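Local coordinates for putative iron binding protein (PDB 1Y9U) that binds ferric iron through tyrosine side chains and probably serves as a periplasmic solute-binding protein in iron uptake, at residues D298-P301 / V302-A306; K251-A254 / V255-L258; Y199-G202 / H203-N206; C135-S138 / G139-Y143. All blocks are in the same frame, centred on the assembly; numbering follows the deposited sequence. Where two conformers were deposited one is given.

Contact 1 (D298-P301 / V302-A306)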
ATOM      1  N   ASP A 298      -2.010  10.004   6.845  1.00 12.81           N
ATOM      2  CA  ASP A 298      -3.306  10.639   6.656  1.00 13.42           C
ATOM      3  C   ASP A 298      -4.316  10.052   7.637  1.00 13.47           C
ATOM      4  O   ASP A 298      -4.448   8.832   7.730  1.00 13.68           O
ATOM      5  CB  ASP A 298      -3.713  10.424   5.201  1.00 13.68           C
ATOM      6  CG  ASP A 298      -4.898  11.232   4.778  1.00 14.32           C
ATOM      7  OD1 ASP A 298      -5.531  11.940   5.601  1.00 13.84           O
ATOM      8  OD2 ASP A 298      -5.269  11.184   3.588  1.00 14.68           O
ATOM      9  N   THR A 299      -5.034  10.922   8.360  1.00 14.29           N
ATOM     10  CA  THR A 299      -6.077  10.442   9.277  1.00 14.65           C
ATOM     11  C   THR A 299      -7.324   9.918   8.578  1.00 14.48           C
ATOM     12  O   THR A 299      -8.168   9.269   9.197  1.00 14.98           O
ATOM     13  CB  THR A 299      -6.492  11.520  10.277  1.00 14.79           C
ATOM     14  OG1 THR A 299      -6.912  12.700   9.575  1.00 18.16           O
ATOM     15  CG2 THR A 299      -5.330  11.934  11.177  1.00 16.28           C
ATOM     16  N   LEU A 300      -7.441  10.181   7.276  1.00 14.22           N
ATOM     17  CA  LEU A 300      -8.555   9.696   6.485  1.00 14.45           C
ATOM     18  C   LEU A 300      -8.761   8.191   6.707  1.00 14.54           C
ATOM     19  O   LEU A 300      -7.799   7.416   6.640  1.00 14.39           O
ATOM     20  CB  LEU A 300      -8.272   9.957   4.997  1.00 15.05           C
ATOM     21  CG  LEU A 300      -9.407   9.664   4.035  1.00 14.89           C
ATOM     22  CD1 LEU A 300     -10.463  10.772   4.139  1.00 15.14           C
ATOM     23  CD2 LEU A 300      -8.920   9.572   2.598  1.00 15.66           C
ATOM     24  N   PRO A 301      -9.979   7.738   6.969  1.00 14.35           N
ATOM     25  CA  PRO A 301     -10.251   6.303   6.926  1.00 14.60           C
ATOM     26  C   PRO A 301      -9.939   5.761   5.541  1.00 14.46           C
ATOM     27  O   PRO A 301     -10.419   6.307   4.556  1.00 14.80           O
ATOM     28  CB  PRO A 301     -11.748   6.218   7.255  1.00 14.94           C
ATOM     29  CG  PRO A 301     -12.027   7.466   7.985  1.00 14.98           C
ATOM     30  CD  PRO A 301     -11.170   8.518   7.356  1.00 15.09           C
ATOM     31  N   VAL A 302      -9.086   4.750   5.433  1.00 14.39           N
ATOM     32  CA  VAL A 302      -8.715   4.256   4.110  1.00 14.59           C
ATOM     33  C   VAL A 302      -9.895   3.664   3.372  1.00 15.02           C
ATOM     34  O   VAL A 302      -9.868   3.562   2.155  1.00 14.86           O
ATOM     35  CB  VAL A 302      -7.529   3.260   4.125  1.00 14.09           C
ATOM     36  CG1 VAL A 302      -6.252   3.986   4.494  1.00 15.33           C
ATOM     37  CG2 VAL A 302      -7.787   2.056   5.051  1.00 14.25           C
ATOM     38  N   ALA A 303     -10.966   3.305   4.088  1.00 15.04           N
ATOM     39  CA  ALA A 303     -12.181   2.868   3.415  1.00 16.09           C
ATOM     40  C   ALA A 303     -12.733   3.925   2.439  1.00 16.38           C
ATOM     41  O   ALA A 303     -13.358   3.560   1.454  1.00 17.08           O
ATOM     42  CB  ALA A 303     -13.242   2.449   4.417  1.00 16.53           C
ATOM     43  N   GLU A 304     -12.473   5.200   2.721  1.00 16.28           N
ATOM     44  CA  GLU A 304     -12.834   6.312   1.813  1.00 16.80           C
ATOM     45  C   GLU A 304     -12.215   6.170   0.422  1.00 16.93           C
ATOM     46  O   GLU A 304     -12.785   6.625  -0.580  1.00 17.13           O
ATOM     47  CB  GLU A 304     -12.451   7.676   2.418  1.00 17.89           C
ATOM     48  CG  GLU A 304     -13.230   8.058   3.665  1.00 20.26           C
ATOM     49  CD  GLU A 304     -14.616   8.592   3.341  1.00 24.48           C
ATOM     50  OE1 GLU A 304     -15.558   7.792   3.325  1.00 28.25           O
ATOM     51  OE2 GLU A 304     -14.743   9.805   3.081  1.00 27.84           O
ATOM     52  N   ILE A 305     -11.035   5.569   0.349  1.00 16.17           N
ATOM     53  CA  ILE A 305     -10.381   5.346  -0.938  1.00 15.52           C
ATOM     54  C   ILE A 305     -11.242   4.421  -1.807  1.00 16.05           C
ATOM     55  O   ILE A 305     -11.446   4.661  -2.996  1.00 16.50           O
ATOM     56  CB  ILE A 305      -8.958   4.773  -0.733  1.00 15.06           C
ATOM     57  CG1 ILE A 305      -8.056   5.824  -0.112  1.00 15.36           C
ATOM     58  CG2 ILE A 305      -8.376   4.260  -2.037  1.00 14.89           C
ATOM     59  CD1 ILE A 305      -6.844   5.218   0.540  1.00 16.82           C
ATOM     60  N   ALA A 306     -11.781   3.370  -1.199  1.00 15.74           N
ATOM     61  CA  ALA A 306     -12.664   2.463  -1.901  1.00 16.04           C
ATOM     62  C   ALA A 306     -13.971   3.153  -2.300  1.00 16.09           C
ATOM     63  O   ALA A 306     -14.456   2.934  -3.406  1.00 17.21           O
ATOM     64  CB  ALA A 306     -12.955   1.229  -1.035  1.00 15.88           C
TER
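L300 packs its isobutyl group against the inner methylenes of E304, where the chain leaves a loop and winds into helix 303-318. CD1 of L300 lies 3.9 Å from CG of E304, and the two side chains cross at about a right angle. The leucine reaches forward along the chain because its CG stands anti to the backbone N (chi1 -173°). The tight part is at P301 O, which has CB of E304 only 3.3 Å away and takes a bond from E304 N (3.0 Å, 148° at the hydrogen). The next bond, I305 N to V302 O at 2.9 Å, carries the winding on. One step before, D298 OD1 accepts from L300 N (3.1 Å) in an Asx turn that shapes the loop. The looser side is that of P301, whose exposed ring has its CD 4.3 Å from CG of E304; beyond CG the glutamate bends at chi2 and its carboxylate leads away from the loop. V302 and I305 are buried, V302 packing on W99 and both on I64 of helix 64-72. L300 touches A150 and I305 touches A146, both of helix 142-155, so this turn lies between helices 64-72 and 142-155.

Contact 2 (K251-A254 / V255-L258); sequences KANA and VKLL
K256 lays its side chain back along helix 251-261 over the turn that precedes it, where it crosses N253. CG of K256 is anti to the carbonyl carbon (chi1 -72°), and this directs the chain toward the start of the helix. CB sits over two backbone oxygens, 3.5 Å from N253 O and slightly farther from A252 O. CG comes closer to the second of these, 3.3 Å from A252 O, the same oxygen that accepts from K256 N at 3.0 Å. CD is still 4.0 Å from A252 O and passes by the amide of N253, with N253 OD1 4.1 Å away, a loose van der Waals approach in which the two side chains cross obliquely. From there the chain runs on extended through CE to NZ on the exposed side of the helix. The asparagine amide is fixed by a different partner, its ND2 donating to E7 O.

Around this edge the backbone forms the regular i to i+4 ladder of an alpha-helix. L257 N to N253 O is its shortest rung at 2.8 Å, and V255 N to K251 O its straightest at 164°. V255 adds a flank contact by bringing CG2 to 3.5 Å from K251 O.

A254, L257 and L258 face the sheet. A254 and L257 rest on V58 of strand 58-62, L257 also on V8 of strand 7-12, and A254 and L258 on V244 of strand 237-245; N253 borders the sheet, touching V8, while K256 lies at the surface.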
ATOM      1  N   LYS A 251     -11.472 -21.316  13.331  1.00 18.78           N
ATOM      2  CA  LYS A 251     -11.665 -19.892  13.639  1.00 19.57           C
ATOM      3  C   LYS A 251     -10.751 -19.414  14.758  1.00 19.19           C
ATOM      4  O   LYS A 251     -10.172 -18.342  14.672  1.00 18.67           O
ATOM      5  CB  LYS A 251     -13.122 -19.527  13.985  1.00 20.74           C
ATOM      6  CG  LYS A 251     -13.360 -17.998  14.033  1.00 22.58           C
ATOM      7  CD  LYS A 251     -14.803 -17.616  14.371  1.00 25.05           C
ATOM      8  CE  LYS A 251     -14.921 -16.249  15.028  1.00 26.33           C
ATOM      9  NZ  LYS A 251     -14.633 -15.117  14.108  1.00 29.96           N
ATOM     10  N   ALA A 252     -10.631 -20.185  15.825  1.00 18.57           N
ATOM     11  CA  ALA A 252      -9.751 -19.789  16.923  1.00 18.19           C
ATOM     12  C   ALA A 252      -8.318 -19.625  16.432  1.00 17.12           C
ATOM     13  O   ALA A 252      -7.648 -18.665  16.780  1.00 16.32           O
ATOM     14  CB  ALA A 252      -9.820 -20.793  18.054  1.00 18.59           C
ATOM     15  N   ASN A 253      -7.838 -20.544  15.608  1.00 16.37           N
ATOM     16  CA  ASN A 253      -6.477 -20.460  15.098  1.00 15.84           C
ATOM     17  C   ASN A 253      -6.330 -19.304  14.102  1.00 15.78           C
ATOM     18  O   ASN A 253      -5.253 -18.715  13.987  1.00 15.14           O
ATOM     19  CB  ASN A 253      -6.054 -21.774  14.432  1.00 16.25           C
ATOM     20  CG  ASN A 253      -5.864 -22.907  15.419  1.00 17.12           C
ATOM     21  OD1 ASN A 253      -5.761 -22.696  16.635  1.00 18.39           O
ATOM     22  ND2 ASN A 253      -5.791 -24.127  14.890  1.00 18.23           N
ATOM     23  N   ALA A 254      -7.403 -18.999  13.378  1.00 15.38           N
ATOM     24  CA  ALA A 254      -7.426 -17.886  12.433  1.00 14.80           C
ATOM     25  C   ALA A 254      -7.218 -16.578  13.175  1.00 14.39           C
ATOM     26  O   ALA A 254      -6.429 -15.738  12.756  1.00 13.44           O
ATOM     27  CB  ALA A 254      -8.740 -17.840  11.661  1.00 14.97           C
ATOM     28  N   VAL A 255      -7.929 -16.403  14.279  1.00 13.85           N
ATOM     29  CA  VAL A 255      -7.763 -15.200  15.086  1.00 14.58           C
ATOM     30  C   VAL A 255      -6.360 -15.186  15.693  1.00 13.95           C
ATOM     31  O   VAL A 255      -5.717 -14.149  15.711  1.00 13.23           O
ATOM     32  CB  VAL A 255      -8.872 -15.057  16.164  1.00 15.22           C
ATOM     33  CG1 VAL A 255      -8.633 -13.844  17.066  1.00 16.61           C
ATOM     34  CG2 VAL A 255     -10.236 -14.941  15.501  1.00 16.16           C
ATOM     35  N   LYS A 256      -5.856 -16.338  16.139  1.00 13.50           N
ATOM     36  CA  LYS A 256      -4.501 -16.400  16.678  1.00 14.08           C
ATOM     37  C   LYS A 256      -3.478 -15.971  15.635  1.00 12.91           C
ATOM     38  O   LYS A 256      -2.553 -15.227  15.926  1.00 12.88           O
ATOM     39  CB  LYS A 256      -4.171 -17.809  17.184  1.00 15.55           C
ATOM     40  CG  LYS A 256      -4.887 -18.202  18.460  1.00 18.76           C
ATOM     41  CD  LYS A 256      -4.434 -19.562  18.950  1.00 22.53           C
ATOM     42  CE  LYS A 256      -4.870 -19.794  20.402  1.00 25.07           C
ATOM     43  NZ  LYS A 256      -5.004 -21.228  20.758  1.00 28.29           N
ATOM     44  N   LEU A 257      -3.642 -16.443  14.409  1.00 12.64           N
ATOM     45  CA  LEU A 257      -2.728 -16.068  13.332  1.00 11.90           C
ATOM     46  C   LEU A 257      -2.819 -14.580  13.015  1.00 11.90           C
ATOM     47  O   LEU A 257      -1.802 -13.917  12.885  1.00 11.82           O
ATOM     48  CB  LEU A 257      -2.977 -16.899  12.079  1.00 11.88           C
ATOM     49  CG  LEU A 257      -2.122 -16.559  10.856  1.00 12.83           C
ATOM     50  CD1 LEU A 257      -0.650 -16.740  11.179  1.00 13.82           C
ATOM     51  CD2 LEU A 257      -2.545 -17.450   9.704  1.00 14.74           C
ATOM     52  N   LEU A 258      -4.025 -14.042  12.936  1.00 12.14           N
ATOM     53  CA  LEU A 258      -4.164 -12.637  12.597  1.00 12.75           C
ATOM     54  C   LEU A 258      -3.589 -11.760  13.717  1.00 12.36           C
ATOM     55  O   LEU A 258      -2.921 -10.765  13.464  1.00 12.57           O
ATOM     56  CB  LEU A 258      -5.622 -12.335  12.287  1.00 13.84           C
ATOM     57  CG  LEU A 258      -6.025 -10.954  11.804  1.00 16.16           C
ATOM     58  CD1 LEU A 258      -5.281 -10.628  10.550  1.00 16.68           C
ATOM     59  CD2 LEU A 258      -7.525 -10.924  11.571  1.00 17.57           C
TER

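Contact 3 (Y199-G202 / H203-N206); sequences YYVG and HMKN
G202 O is gripped by two donors of N206, the backbone N at 3.2 Å and the side-chain ND2 at 2.9 Å, which reach it from opposite faces of the carbonyl plane. They belong to the i to i+4 bonding of alpha-helix 198-206, which in this periplasmic binding protein carries the paired iron-binding tyrosines Y199 and Y200 near its start. The amide of N206 folds back over the preceding turn, and its ND2 also bonds D286. One turn earlier, H203 N donates to Y199 O (2.9 Å, 158°). The imidazole of H203 slants across the Y199 side chain, its CD2 at the edge of the phenol ring in one of the two conformers of Y199, a contact that is therefore doubtful; its NE2 bonds N274. On another flank M204, bent at chi3 (-74°), curls its methyl back over the helix so that CE lies 3.5 Å from Y200 O and also touches V201 CG2. Y110 of strand 100-112 packs on Y200, V201 and M204. K205 runs beside V201, pointing the same way, before its chain turns at chi4 and NZ bonds the backbone oxygens of G217 and I220. Both CD and CE of K205 lie 3.6 Å from V201 CG1.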
ATOM      1  N   TYR A 199       8.256   2.139  -0.628  0.50 12.83           N
ATOM      2  CA  TYR A 199       8.935   0.704  -0.642  0.50 12.98           C
ATOM      3  C   TYR A 199       9.843   0.435  -1.880  0.50 13.48           C
ATOM      4  O   TYR A 199      10.868  -0.282  -1.797  0.50 15.02           O
ATOM      5  CB  TYR A 199       7.951  -0.546  -0.421  0.50 12.35           C
ATOM      6  CG  TYR A 199       6.891  -0.797  -1.540  0.50 13.39           C
ATOM      7  CD1 TYR A 199       7.266  -1.446  -2.688  0.50 15.06           C
ATOM      8  CD2 TYR A 199       5.572  -0.418  -1.426  0.50 14.86           C
ATOM      9  CE1 TYR A 199       6.382  -1.696  -3.701  0.50 16.16           C
ATOM     10  CE2 TYR A 199       4.670  -0.653  -2.511  0.50 13.68           C
ATOM     11  CZ  TYR A 199       5.108  -1.308  -3.584  0.50 14.42           C
ATOM     12  OH  TYR A 199       4.162  -1.487  -4.568  0.50 18.29           O
ATOM     13  N   TYR A 200       9.503   0.978  -3.033  1.00  9.98           N
ATOM     14  CA  TYR A 200      10.403   0.724  -4.143  1.00  9.35           C
ATOM     15  C   TYR A 200      11.779   1.367  -3.916  1.00  9.00           C
ATOM     16  O   TYR A 200      12.795   0.857  -4.400  1.00  9.21           O
ATOM     17  CB  TYR A 200       9.874   1.227  -5.460  1.00  8.80           C
ATOM     18  CG  TYR A 200       8.638   0.509  -5.936  1.00  8.71           C
ATOM     19  CD1 TYR A 200       7.409   1.166  -6.040  1.00  9.30           C
ATOM     20  CD2 TYR A 200       8.681  -0.828  -6.293  1.00  9.81           C
ATOM     21  CE1 TYR A 200       6.289   0.515  -6.482  1.00 10.05           C
ATOM     22  CE2 TYR A 200       7.563  -1.478  -6.748  1.00 10.79           C
ATOM     23  CZ  TYR A 200       6.372  -0.795  -6.847  1.00 10.69           C
ATOM     24  OH  TYR A 200       5.257  -1.463  -7.293  1.00 14.01           O
ATOM     25  N   VAL A 201      11.819   2.468  -3.169  1.00  8.74           N
ATOM     26  CA  VAL A 201      13.071   3.123  -2.816  1.00  9.14           C
ATOM     27  C   VAL A 201      13.795   2.257  -1.774  1.00  8.70           C
ATOM     28  O   VAL A 201      15.021   2.168  -1.799  1.00  9.75           O
ATOM     29  CB  VAL A 201      12.845   4.560  -2.313  1.00  9.27           C
ATOM     30  CG1 VAL A 201      14.194   5.243  -2.036  1.00 10.44           C
ATOM     31  CG2 VAL A 201      12.015   5.348  -3.306  1.00 10.56           C
ATOM     32  N   GLY A 202      13.059   1.599  -0.873  1.00  9.13           N
ATOM     33  CA  GLY A 202      13.632   0.580  -0.010  1.00  9.61           C
ATOM     34  C   GLY A 202      14.336  -0.493  -0.827  1.00  9.26           C
ATOM     35  O   GLY A 202      15.473  -0.864  -0.523  1.00 10.21           O
ATOM     36  N   HIS A 203      13.708  -0.994  -1.892  1.00  9.24           N
ATOM     37  CA  HIS A 203      14.334  -1.981  -2.762  1.00  9.65           C
ATOM     38  C   HIS A 203      15.559  -1.422  -3.452  1.00  9.36           C
ATOM     39  O   HIS A 203      16.615  -2.037  -3.427  1.00 11.32           O
ATOM     40  CB  HIS A 203      13.335  -2.474  -3.803  1.00  9.95           C
ATOM     41  CG  HIS A 203      12.306  -3.417  -3.252  1.00 10.57           C
ATOM     42  ND1 HIS A 203      12.597  -4.725  -2.928  1.00 12.46           N
ATOM     43  CD2 HIS A 203      11.003  -3.238  -2.951  1.00 12.22           C
ATOM     44  CE1 HIS A 203      11.515  -5.307  -2.448  1.00 12.75           C
ATOM     45  NE2 HIS A 203      10.535  -4.427  -2.448  1.00 12.11           N
ATOM     46  N   MET A 204      15.440  -0.264  -4.075  1.00  9.20           N
ATOM     47  CA  MET A 204      16.531   0.247  -4.879  1.00  8.86           C
ATOM     48  C   MET A 204      17.770   0.636  -4.071  1.00  8.65           C
ATOM     49  O   MET A 204      18.892   0.301  -4.457  1.00  9.67           O
ATOM     50  CB  MET A 204      16.064   1.419  -5.717  1.00  9.40           C
ATOM     51  CG  MET A 204      15.066   1.033  -6.830  1.00  9.52           C
ATOM     52  SD  MET A 204      14.575   2.418  -7.897  1.00 10.94           S
ATOM     53  CE  MET A 204      13.487   3.303  -6.806  1.00 10.78           C
ATOM     54  N   LYS A 205      17.565   1.331  -2.963  1.00  8.19           N
ATOM     55  CA  LYS A 205      18.681   1.790  -2.144  1.00  8.27           C
ATOM     56  C   LYS A 205      19.357   0.649  -1.396  1.00  8.37           C
ATOM     57  O   LYS A 205      20.552   0.743  -1.068  1.00 10.05           O
ATOM     58  CB  LYS A 205      18.265   2.909  -1.195  1.00  8.54           C
ATOM     59  CG  LYS A 205      17.986   4.222  -1.892  1.00  8.43           C
ATOM     60  CD  LYS A 205      17.642   5.350  -0.929  1.00  8.88           C
ATOM     61  CE  LYS A 205      17.493   6.733  -1.621  1.00  9.35           C
ATOM     62  NZ  LYS A 205      18.798   7.372  -1.934  1.00  9.84           N
ATOM     63  N   ASN A 206      18.617  -0.438  -1.152  1.00  8.76           N
ATOM     64  CA  ASN A 206      19.205  -1.631  -0.549  1.00  9.36           C
ATOM     65  C   ASN A 206      19.847  -2.568  -1.564  1.00  9.70           C
ATOM     66  O   ASN A 206      20.496  -3.549  -1.170  1.00 11.48           O
ATOM     67  CB  ASN A 206      18.167  -2.385   0.288  1.00  9.99           C
ATOM     68  CG  ASN A 206      18.005  -1.810   1.660  1.00 11.28           C
ATOM     69  OD1 ASN A 206      18.956  -1.785   2.455  1.00 13.59           O
ATOM     70  ND2 ASN A 206      16.802  -1.337   1.968  1.00 11.58           N
TER

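Contact 4 (C135-S138 / G139-Y143)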
ATOM      1  N   CYS A 135       7.545  13.075 -13.528  1.00  9.85           N
ATOM      2  CA  CYS A 135       7.330  11.724 -14.037  1.00 10.20           C
ATOM      3  C   CYS A 135       6.297  10.996 -13.178  1.00  9.61           C
ATOM      4  O   CYS A 135       6.273  11.146 -11.950  1.00  9.81           O
ATOM      5  CB  CYS A 135       8.613  10.900 -14.020  1.00 10.89           C
ATOM      6  SG  CYS A 135       9.860  11.324 -15.251  1.00 13.58           S
ATOM      7  N   ILE A 136       5.484  10.178 -13.828  1.00  9.37           N
ATOM      8  CA  ILE A 136       4.480   9.358 -13.165  1.00  9.48           C
ATOM      9  C   ILE A 136       4.038   8.234 -14.083  1.00  9.70           C
ATOM     10  O   ILE A 136       4.104   8.376 -15.307  1.00 10.07           O
ATOM     11  CB  ILE A 136       3.288  10.227 -12.705  1.00 10.47           C
ATOM     12  CG1 ILE A 136       2.475   9.521 -11.628  1.00 10.84           C
ATOM     13  CG2 ILE A 136       2.412  10.621 -13.885  1.00 10.06           C
ATOM     14  CD1 ILE A 136       1.345  10.366 -11.041  1.00 11.42           C
ATOM     15  N   ARG A 137       3.609   7.114 -13.493  1.00  9.30           N
ATOM     16  CA  ARG A 137       3.001   6.039 -14.282  1.00  9.81           C
ATOM     17  C   ARG A 137       1.550   6.378 -14.645  1.00  9.88           C
ATOM     18  O   ARG A 137       1.008   7.380 -14.212  1.00  9.92           O
ATOM     19  CB  ARG A 137       3.076   4.725 -13.501  1.00  9.72           C
ATOM     20  CG  ARG A 137       2.034   4.571 -12.405  1.00 10.88           C
ATOM     21  CD  ARG A 137       2.222   3.360 -11.544  1.00 11.58           C
ATOM     22  NE  ARG A 137       2.255   2.145 -12.338  1.00 11.60           N
ATOM     23  CZ  ARG A 137       2.927   1.051 -11.983  1.00 13.09           C
ATOM     24  NH1 ARG A 137       3.609   1.018 -10.840  1.00 14.48           N
ATOM     25  NH2 ARG A 137       2.897  -0.012 -12.768  1.00 15.14           N
ATOM     26  N   SER A 138       0.911   5.508 -15.420  1.00 10.77           N
ATOM     27  CA  SER A 138      -0.484   5.706 -15.823  1.00 10.96           C
ATOM     28  C   SER A 138      -1.366   6.170 -14.689  1.00 10.73           C
ATOM     29  O   SER A 138      -1.349   5.606 -13.589  1.00 11.14           O
ATOM     30  CB  SER A 138      -1.046   4.394 -16.364  1.00 11.54           C
ATOM     31  OG  SER A 138      -2.438   4.467 -16.533  1.00 12.98           O
ATOM     32  N   GLY A 139      -2.178   7.185 -14.955  1.00 10.86           N
ATOM     33  CA  GLY A 139      -3.153   7.641 -13.993  1.00 10.73           C
ATOM     34  C   GLY A 139      -4.221   6.633 -13.603  1.00 10.83           C
ATOM     35  O   GLY A 139      -4.852   6.794 -12.572  1.00 10.39           O
ATOM     36  N   GLN A 140      -4.408   5.613 -14.428  1.00 11.00           N
ATOM     37  CA  GLN A 140      -5.363   4.549 -14.133  1.00 11.54           C
ATOM     38  C   GLN A 140      -4.783   3.418 -13.290  1.00 11.38           C
ATOM     39  O   GLN A 140      -5.525   2.527 -12.841  1.00 12.43           O
ATOM     40  CB  GLN A 140      -5.961   3.981 -15.434  1.00 12.04           C
ATOM     41  CG  GLN A 140      -6.895   4.952 -16.172  1.00 12.57           C
ATOM     42  CD  GLN A 140      -8.162   5.313 -15.386  1.00 12.68           C
ATOM     43  OE1 GLN A 140      -8.486   4.716 -14.362  1.00 15.04           O
ATOM     44  NE2 GLN A 140      -8.874   6.316 -15.878  1.00 13.64           N
ATOM     45  N   HIS A 141      -3.484   3.439 -13.029  1.00 11.07           N
ATOM     46  CA  HIS A 141      -2.940   2.408 -12.177  1.00 11.01           C
ATOM     47  C   HIS A 141      -3.545   2.529 -10.784  1.00 11.31           C
ATOM     48  O   HIS A 141      -3.723   3.635 -10.300  1.00 10.44           O
ATOM     49  CB  HIS A 141      -1.428   2.496 -12.080  1.00 10.90           C
ATOM     50  CG  HIS A 141      -0.836   1.313 -11.382  1.00 10.45           C
ATOM     51  ND1 HIS A 141      -0.735   1.244 -10.009  1.00 11.15           N
ATOM     52  CD2 HIS A 141      -0.413   0.123 -11.860  1.00 12.72           C
ATOM     53  CE1 HIS A 141      -0.221   0.069  -9.678  1.00 11.96           C
ATOM     54  NE2 HIS A 141      -0.025  -0.630 -10.780  1.00 12.97           N
ATOM     55  N   PRO A 142      -3.885   1.421 -10.123  1.00 11.67           N
ATOM     56  CA  PRO A 142      -4.405   1.490  -8.755  1.00 11.65           C
ATOM     57  C   PRO A 142      -3.652   2.382  -7.769  1.00 10.51           C
ATOM     58  O   PRO A 142      -4.273   2.977  -6.894  1.00 10.56           O
ATOM     59  CB  PRO A 142      -4.399   0.040  -8.314  1.00 12.82           C
ATOM     60  CG  PRO A 142      -4.676  -0.699  -9.565  1.00 13.31           C
ATOM     61  CD  PRO A 142      -3.935   0.042 -10.646  1.00 11.67           C
ATOM     62  N   TYR A 143      -2.327   2.484  -7.879  1.00 10.34           N
ATOM     63  CA  TYR A 143      -1.604   3.359  -6.963  1.00 10.33           C
ATOM     64  C   TYR A 143      -2.063   4.801  -7.104  1.00 10.30           C
ATOM     65  O   TYR A 143      -2.150   5.554  -6.137  1.00 10.54           O
ATOM     66  CB  TYR A 143      -0.114   3.317  -7.253  1.00 10.70           C
ATOM     67  CG  TYR A 143       0.607   2.009  -7.062  1.00 12.24           C
ATOM     68  CD1 TYR A 143       1.860   1.808  -7.650  1.00 12.51           C
ATOM     69  CD2 TYR A 143       0.091   0.998  -6.283  1.00 14.27           C
ATOM     70  CE1 TYR A 143       2.552   0.631  -7.466  1.00 15.20           C
ATOM     71  CE2 TYR A 143       0.773  -0.182  -6.100  1.00 16.62           C
ATOM     72  CZ  TYR A 143       2.000  -0.356  -6.701  1.00 17.79           C
ATOM     73  OH  TYR A 143       2.674  -1.536  -6.490  1.00 22.10           O
TER
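R137 lays its guanidinium flat on the imidazole of H141, the centres 3.6 Å apart and the planes 25° from parallel. The overlap is offset: NE is 3.3 Å from CG of H141, and NH2 lies near CD2 and NE2 of the ring. CD adds a CH-pi contact over the same face, 4.0 Å from the ring centroid. The arginine gets there by placing CG between its backbone N and carbonyl carbon (chi1 78°) and bending at chi3. Its NH1 also reaches Y143, 3.6 Å from CE1, with the guanidinium nearly perpendicular to the phenol ring, and forms a long, weak ion pair with D179.

The histidine is itself fixed. Its ND1 accepts from Y143 N (2.9 Å, 170°), and its CE1 sits over the centre of the Y143 ring. P142 CD meets the face of the imidazole opposite R137, leaving the ring between arginine and proline.

Farther out, a type I beta turn runs from S138 to H141, closed by H141 N to S138 O (3.1 Å). Q140 N donates to S138 OG (3.1 Å), whose hydroxyl also bonds D322. Q140 OE1 bonds S313 of helix 303-318, while C135, just before the turn in the chain, is disulfide-bonded to C191.

With its ND1 taking the capping bond from Y143 N, H141 is the N-cap of helix 142-155, and the capped first turn presents Y143, a ligand of ferric iron in a structure of this protein.

Contacts 3 and 4 meet at the iron site, although their centres lie about 19 Å apart. The hydroxyls of Y199 and Y200 come from one helix start and that of Y143 from another. In this chain, which has no iron bound, Y200 OH is 2.7 Å from Y143 OH, a probable hydrogen bond. Contact 1 lies near this site: its nearest atoms are about 6 Å from those of contact 4, and the side chain of I305 is about 10 Å from that of Y143, with helix 142-155 touched by I305. Contact 2 is remote, its nearest atoms about 14 Å from contact 1, about 19 Å from contact 3 and about 21 Å from contact 4.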